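Local coordinates for hypothetical protein, similar to alpha-acetolactate decarboxylase (PDB 1XV2) that probably decarboxylates alpha-acetolactate to acetoin, with a bound zinc ion, at residues Asn6-His11 with Glu206-His211; Ser78-Lys83 with Glu201-Glu206. All blocks are in the same frame, centred on the assembly; numbering follows the deposited sequence.

Contact 1. Residues Asn6-His11 with Glu206-His211; sequences NVLYQH and ETFQQH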
loop_
_atom_site.group_PDB
_atom_site.type_symbol
_atom_site.label_atom_id
_atom_site.label_comp_id
_atom_site.label_asym_id
_atom_site.label_seq_id
_atom_site.Cartn_x
_atom_site.Cartn_y
_atom_site.Cartn_z
ATOM N N ASN A 6 15.358 0.303 6.179
ATOM C CA ASN A 6 14.947 0.773 4.821
ATOM C C ASN A 6 13.431 0.866 4.725
ATOM O O ASN A 6 12.781 -0.008 4.144
ATOM C CB ASN A 6 15.462 -0.190 3.751
ATOM C CG ASN A 6 16.969 -0.177 3.635
ATOM O OD1 ASN A 6 17.556 -1.009 2.944
ATOM N ND2 ASN A 6 17.606 0.774 4.306
ATOM N N VAL A 7 12.872 1.933 5.289
ATOM C CA VAL A 7 11.427 2.127 5.283
ATOM C C VAL A 7 10.994 3.415 4.608
ATOM O O VAL A 7 11.550 4.481 4.862
ATOM C CB VAL A 7 10.859 2.141 6.724
ATOM C CG1 VAL A 7 9.355 2.367 6.694
ATOM C CG2 VAL A 7 11.183 0.836 7.421
ATOM N N LEU A 8 9.998 3.305 3.739
ATOM C CA LEU A 8 9.453 4.466 3.053
ATOM C C LEU A 8 8.151 4.798 3.769
ATOM O O LEU A 8 7.265 3.955 3.870
ATOM C CB LEU A 8 9.167 4.150 1.583
ATOM C CG LEU A 8 8.363 5.208 0.822
ATOM C CD1 LEU A 8 9.013 6.567 0.987
ATOM C CD2 LEU A 8 8.283 4.831 -0.647
ATOM N N TYR A 9 8.043 6.022 4.268
ATOM C CA TYR A 9 6.847 6.449 4.983
ATOM C C TYR A 9 5.951 7.317 4.113
ATOM O O TYR A 9 6.412 8.262 3.475
ATOM C CB TYR A 9 7.232 7.243 6.231
ATOM C CG TYR A 9 6.050 7.701 7.060
ATOM C CD1 TYR A 9 5.460 6.852 7.999
ATOM C CD2 TYR A 9 5.534 8.991 6.919
ATOM C CE1 TYR A 9 4.387 7.279 8.784
ATOM C CE2 TYR A 9 4.461 9.428 7.696
ATOM C CZ TYR A 9 3.897 8.568 8.629
ATOM O OH TYR A 9 2.855 9.002 9.417
ATOM N N GLN A 10 4.664 7.000 4.092
ATOM C CA GLN A 10 3.731 7.787 3.308
ATOM C C GLN A 10 2.495 8.143 4.125
ATOM O O GLN A 10 1.899 7.290 4.786
ATOM C CB GLN A 10 3.331 7.039 2.029
ATOM C CG GLN A 10 2.452 7.856 1.089
ATOM C CD GLN A 10 2.368 7.276 -0.319
ATOM O OE1 GLN A 10 3.247 7.503 -1.153
ATOM N NE2 GLN A 10 1.310 6.521 -0.586
ATOM N N HIS A 11 2.136 9.419 4.098
ATOM C CA HIS A 11 0.957 9.892 4.806
ATOM C C HIS A 11 -0.076 10.203 3.737
ATOM O O HIS A 11 0.137 11.079 2.896
ATOM C CB HIS A 11 1.259 11.157 5.611
ATOM C CG HIS A 11 0.044 11.766 6.239
ATOM N ND1 HIS A 11 -0.565 11.232 7.357
ATOM C CD2 HIS A 11 -0.717 12.821 5.864
ATOM C CE1 HIS A 11 -1.649 11.932 7.639
ATOM N NE2 HIS A 11 -1.765 12.901 6.749
ATOM N N GLU A 206 12.553 -2.064 1.820
ATOM C CA GLU A 206 12.092 -3.399 2.169
ATOM C C GLU A 206 10.705 -3.273 2.796
ATOM O O GLU A 206 9.897 -4.199 2.743
ATOM C CB GLU A 206 13.062 -4.033 3.172
ATOM C CG GLU A 206 12.800 -5.500 3.477
ATOM C CD GLU A 206 13.748 -6.049 4.530
ATOM O OE1 GLU A 206 14.946 -5.696 4.495
ATOM O OE2 GLU A 206 13.303 -6.841 5.387
ATOM N N THR A 207 10.438 -2.110 3.384
ATOM C CA THR A 207 9.157 -1.853 4.030
ATOM C C THR A 207 8.533 -0.524 3.615
ATOM O O THR A 207 9.211 0.499 3.536
ATOM C CB THR A 207 9.297 -1.848 5.561
ATOM O OG1 THR A 207 9.806 -3.112 5.996
ATOM C CG2 THR A 207 7.939 -1.596 6.220
ATOM N N PHE A 208 7.231 -0.569 3.358
ATOM C CA PHE A 208 6.444 0.594 2.965
ATOM C C PHE A 208 5.444 0.823 4.093
ATOM O O PHE A 208 4.585 -0.020 4.345
ATOM C CB PHE A 208 5.702 0.295 1.661
ATOM C CG PHE A 208 4.755 1.378 1.230
ATOM C CD1 PHE A 208 5.228 2.621 0.834
ATOM C CD2 PHE A 208 3.384 1.141 1.199
ATOM C CE1 PHE A 208 4.345 3.617 0.412
ATOM C CE2 PHE A 208 2.497 2.130 0.778
ATOM C CZ PHE A 208 2.978 3.368 0.384
ATOM N N GLN A 209 5.561 1.957 4.774
ATOM C CA GLN A 209 4.663 2.272 5.884
ATOM C C GLN A 209 3.628 3.325 5.493
ATOM O O GLN A 209 3.952 4.506 5.349
ATOM C CB GLN A 209 5.480 2.759 7.083
ATOM C CG GLN A 209 4.678 2.976 8.352
ATOM C CD GLN A 209 5.560 3.347 9.526
ATOM O OE1 GLN A 209 6.579 2.707 9.765
ATOM N NE2 GLN A 209 5.169 4.376 10.271
ATOM N N GLN A 210 2.384 2.888 5.324
ATOM C CA GLN A 210 1.290 3.778 4.930
ATOM C C GLN A 210 0.474 4.245 6.132
ATOM O O GLN A 210 -0.080 3.430 6.867
ATOM C CB GLN A 210 0.365 3.068 3.936
ATOM C CG GLN A 210 -0.848 3.889 3.511
ATOM C CD GLN A 210 -0.475 5.101 2.680
ATOM O OE1 GLN A 210 -0.045 4.972 1.532
ATOM N NE2 GLN A 210 -0.632 6.288 3.256
ATOM N N HIS A 211 0.391 5.560 6.314
ATOM C CA HIS A 211 -0.351 6.134 7.431
ATOM C C HIS A 211 -1.615 6.824 6.932
ATOM O O HIS A 211 -1.599 7.501 5.905
ATOM C CB HIS A 211 0.537 7.123 8.189
ATOM C CG HIS A 211 -0.122 7.743 9.380
ATOM N ND1 HIS A 211 -0.526 9.061 9.407
ATOM C CD2 HIS A 211 -0.447 7.226 10.590
ATOM C CE1 HIS A 211 -1.070 9.330 10.580
ATOM N NE2 HIS A 211 -1.035 8.232 11.317
#
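N6 meets the second strand through its carbonyl. N6 O accepts two backbone N-H groups, from T207 N and from E206 N (3.1 Å). V7 then pairs with T207, and the two side chains lie side by side, with V7 CG2 against T207 CB. The other methyl, CG1, reaches Q209 CB. L8 bonds the residues on both sides of its bridge partner F208: its N donates to T207 O and its O accepts from Q209 N at 2.8 Å. Its side chain lies on the face shared with F208, Q10 and Q210, where CD2 sits 4.1 Å from F208 CD1. Y9 has CG anti to its backbone N (chi1 -179°), which carries the ring out beside Q209 and H211. The Q209 amide comes to the ring edge, its plane nearly perpendicular to the ring (82°), and Y9 OH lies 3.2 Å from H211 CB. Q10 continues the ladder, its N bonding Q209 O and its O bonding H211 N. On the face of L8 and F208, Q10 NE2 sits at the edge of the F208 ring. It also donates to Q210 OE1 (3.0 Å), which receives it in the carbonyl plane on a lone pair, though the bond is bent (143°). V170 O is a further acceptor for Q10 NE2, and Q210 NE2 donates to G12 O. H11 and H211 meet rim to rim, joined by a hydrogen bond of 3.0 Å between H11 ND1 and H211 ND1, in which either could be the donor. H11 NE2 bonds T25 OG1, and H211 NE2 bonds E206 of the second subunit. The result is a parallel strand pair at the end of this chain's mixed sheet. Strand 207-211 also pairs antiparallel with a strand of the second subunit, so the sheet continues across the dimer.

Contact 2. Residues Ser78-Lys83 with Glu201-Glu206; sequences SITNFK and EIQNFE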
loop_
_atom_site.group_PDB
_atom_site.type_symbol
_atom_site.label_atom_id
_atom_site.label_comp_id
_atom_site.label_asym_id
_atom_site.label_seq_id
_atom_site.Cartn_x
_atom_site.Cartn_y
_atom_site.Cartn_z
ATOM N N SER A 78 5.411 11.896 1.276
ATOM C CA SER A 78 6.240 10.698 1.224
ATOM C C SER A 78 7.602 11.115 1.758
ATOM O O SER A 78 8.163 12.117 1.307
ATOM C CB SER A 78 6.380 10.199 -0.215
ATOM O OG SER A 78 5.115 9.875 -0.765
ATOM N N ILE A 79 8.139 10.361 2.714
ATOM C CA ILE A 79 9.431 10.718 3.293
ATOM C C ILE A 79 10.233 9.503 3.754
ATOM O O ILE A 79 9.687 8.424 3.965
ATOM C CB ILE A 79 9.236 11.677 4.488
ATOM C CG1 ILE A 79 10.513 12.480 4.732
ATOM C CG2 ILE A 79 8.872 10.882 5.740
ATOM C CD1 ILE A 79 10.342 13.608 5.742
ATOM N N THR A 80 11.539 9.687 3.910
ATOM C CA THR A 80 12.397 8.595 4.344
ATOM C C THR A 80 13.694 9.089 4.967
ATOM O O THR A 80 14.109 10.228 4.744
ATOM C CB THR A 80 12.770 7.683 3.157
ATOM O OG1 THR A 80 13.481 6.535 3.637
ATOM C CG2 THR A 80 13.659 8.436 2.170
ATOM N N ASN A 81 14.307 8.230 5.774
ATOM C CA ASN A 81 15.597 8.527 6.385
ATOM C C ASN A 81 16.536 8.004 5.312
ATOM O O ASN A 81 16.893 6.826 5.309
ATOM C CB ASN A 81 15.794 7.735 7.678
ATOM C CG ASN A 81 14.897 8.212 8.794
ATOM O OD1 ASN A 81 14.892 9.396 9.139
ATOM N ND2 ASN A 81 14.131 7.291 9.374
ATOM N N PHE A 82 16.909 8.881 4.388
ATOM C CA PHE A 82 17.757 8.503 3.268
ATOM C C PHE A 82 19.112 7.912 3.620
ATOM O O PHE A 82 19.965 8.573 4.203
ATOM C CB PHE A 82 17.958 9.694 2.329
ATOM C CG PHE A 82 18.456 9.303 0.968
ATOM C CD1 PHE A 82 17.700 8.463 0.158
ATOM C CD2 PHE A 82 19.687 9.757 0.501
ATOM C CE1 PHE A 82 18.161 8.076 -1.100
ATOM C CE2 PHE A 82 20.157 9.377 -0.756
ATOM C CZ PHE A 82 19.391 8.534 -1.557
ATOM N N LYS A 83 19.287 6.653 3.239
ATOM C CA LYS A 83 20.523 5.911 3.450
ATOM C C LYS A 83 20.859 5.292 2.089
ATOM O O LYS A 83 20.395 4.198 1.759
ATOM C CB LYS A 83 20.303 4.817 4.501
ATOM C CG LYS A 83 21.458 3.839 4.659
ATOM C CD LYS A 83 22.713 4.516 5.184
ATOM C CE LYS A 83 23.875 3.535 5.227
ATOM N NZ LYS A 83 24.203 3.026 3.863
ATOM N N GLU A 201 22.068 9.000 -6.150
ATOM C CA GLU A 201 22.038 8.132 -4.977
ATOM C C GLU A 201 20.696 7.411 -4.946
ATOM O O GLU A 201 19.643 8.026 -5.131
ATOM C CB GLU A 201 22.217 8.950 -3.697
ATOM C CG GLU A 201 23.616 9.501 -3.512
ATOM C CD GLU A 201 23.707 10.463 -2.348
ATOM O OE1 GLU A 201 23.133 11.570 -2.444
ATOM O OE2 GLU A 201 24.344 10.114 -1.335
ATOM N N ILE A 202 20.737 6.104 -4.720
ATOM C CA ILE A 202 19.522 5.304 -4.672
ATOM C C ILE A 202 19.418 4.536 -3.360
ATOM O O ILE A 202 20.431 4.187 -2.746
ATOM C CB ILE A 202 19.483 4.272 -5.821
ATOM C CG1 ILE A 202 19.636 4.975 -7.167
ATOM C CG2 ILE A 202 18.166 3.512 -5.795
ATOM C CD1 ILE A 202 19.648 4.022 -8.351
ATOM N N GLN A 203 18.184 4.285 -2.935
ATOM C CA GLN A 203 17.920 3.522 -1.723
ATOM C C GLN A 203 16.729 2.615 -2.007
ATOM O O GLN A 203 15.662 3.089 -2.399
ATOM C CB GLN A 203 17.598 4.445 -0.549
ATOM C CG GLN A 203 17.348 3.685 0.749
ATOM C CD GLN A 203 16.964 4.586 1.907
ATOM O OE1 GLN A 203 16.856 4.132 3.046
ATOM N NE2 GLN A 203 16.751 5.867 1.623
ATOM N N ASN A 204 16.918 1.312 -1.822
ATOM C CA ASN A 204 15.855 0.345 -2.062
ATOM C C ASN A 204 15.132 0.055 -0.747
ATOM O O ASN A 204 15.768 -0.176 0.277
ATOM C CB ASN A 204 16.449 -0.940 -2.643
ATOM C CG ASN A 204 17.315 -0.675 -3.865
ATOM O OD1 ASN A 204 16.824 -0.252 -4.914
ATOM N ND2 ASN A 204 18.613 -0.913 -3.729
ATOM N N PHE A 205 13.802 0.067 -0.784
ATOM C CA PHE A 205 12.998 -0.158 0.414
ATOM C C PHE A 205 12.481 -1.581 0.585
ATOM O O PHE A 205 12.026 -2.216 -0.364
ATOM C CB PHE A 205 11.818 0.823 0.446
ATOM C CG PHE A 205 12.232 2.264 0.588
ATOM C CD1 PHE A 205 12.908 2.698 1.727
ATOM C CD2 PHE A 205 11.973 3.180 -0.427
ATOM C CE1 PHE A 205 13.325 4.028 1.850
ATOM C CE2 PHE A 205 12.385 4.513 -0.314
ATOM C CZ PHE A 205 13.062 4.936 0.825
ATOM N N GLU A 206 12.553 -2.064 1.820
ATOM C CA GLU A 206 12.092 -3.399 2.169
ATOM C C GLU A 206 10.705 -3.273 2.796
ATOM O O GLU A 206 9.897 -4.199 2.743
ATOM C CB GLU A 206 13.062 -4.033 3.172
ATOM C CG GLU A 206 12.800 -5.500 3.477
ATOM C CD GLU A 206 13.748 -6.049 4.530
ATOM O OE1 GLU A 206 14.946 -5.696 4.495
ATOM O OE2 GLU A 206 13.303 -6.841 5.387
#
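The backbones of 80-83 and 201-205 run 119° apart with no clear hydrogen bond between them, so side chains make most of this contact. T80 and F205 approach from opposite directions. T80 OG1 lies near the plane of the F205 ring at its edge, 3.1 Å from F205 CE1, while its hydrogen bond goes to V7 O. F205 has CG beside its backbone N (chi1 -65°), and its CE1 and CZ corner reaches T80. The F82 ring reaches strand 198-204. Its far rim meets E201, with F82 CZ 3.6 Å from E201 CB at the ring edge. The E201 carboxylate stands almost perpendicular to that ring (84°). The extended Q203 side chain slides past F82 in the opposite direction, and Q203 CB packs 3.7 Å from F82 CE1. Farther along, Q203 CG lies 3.3 Å from K83 O. F82 and F205 both also touch A114 of strand 113-118, and F161 of strand 154-163 packs on T80 and F205. The arrangement is side-chain packing between two beta-sheets, where the end of strand 77-80 and the loop after it lie across strand 198-204.

In the fold
Contacts 1 and 2 meet at neighbouring strands of one sheet: 7-11 lies between 207-211 and 77-80. Y9 O is 2.8 Å from I79 N, a probable backbone hydrogen bond between the two contacts. They also share E206, where the chain passes from strand 198-204 of the second sheet to strand 207-211 of the first. Both are partly buried, with buried and exposed residues in each. Their chemistry differs with place. Contact 1 is pairing within a sheet, built on backbone hydrogen bonds with polar side-chain links. Contact 2 joins two sheets by ring edges and the aliphatic parts of polar side chains. Both touch the second subunit, and strand 207-211 pairs with a strand there.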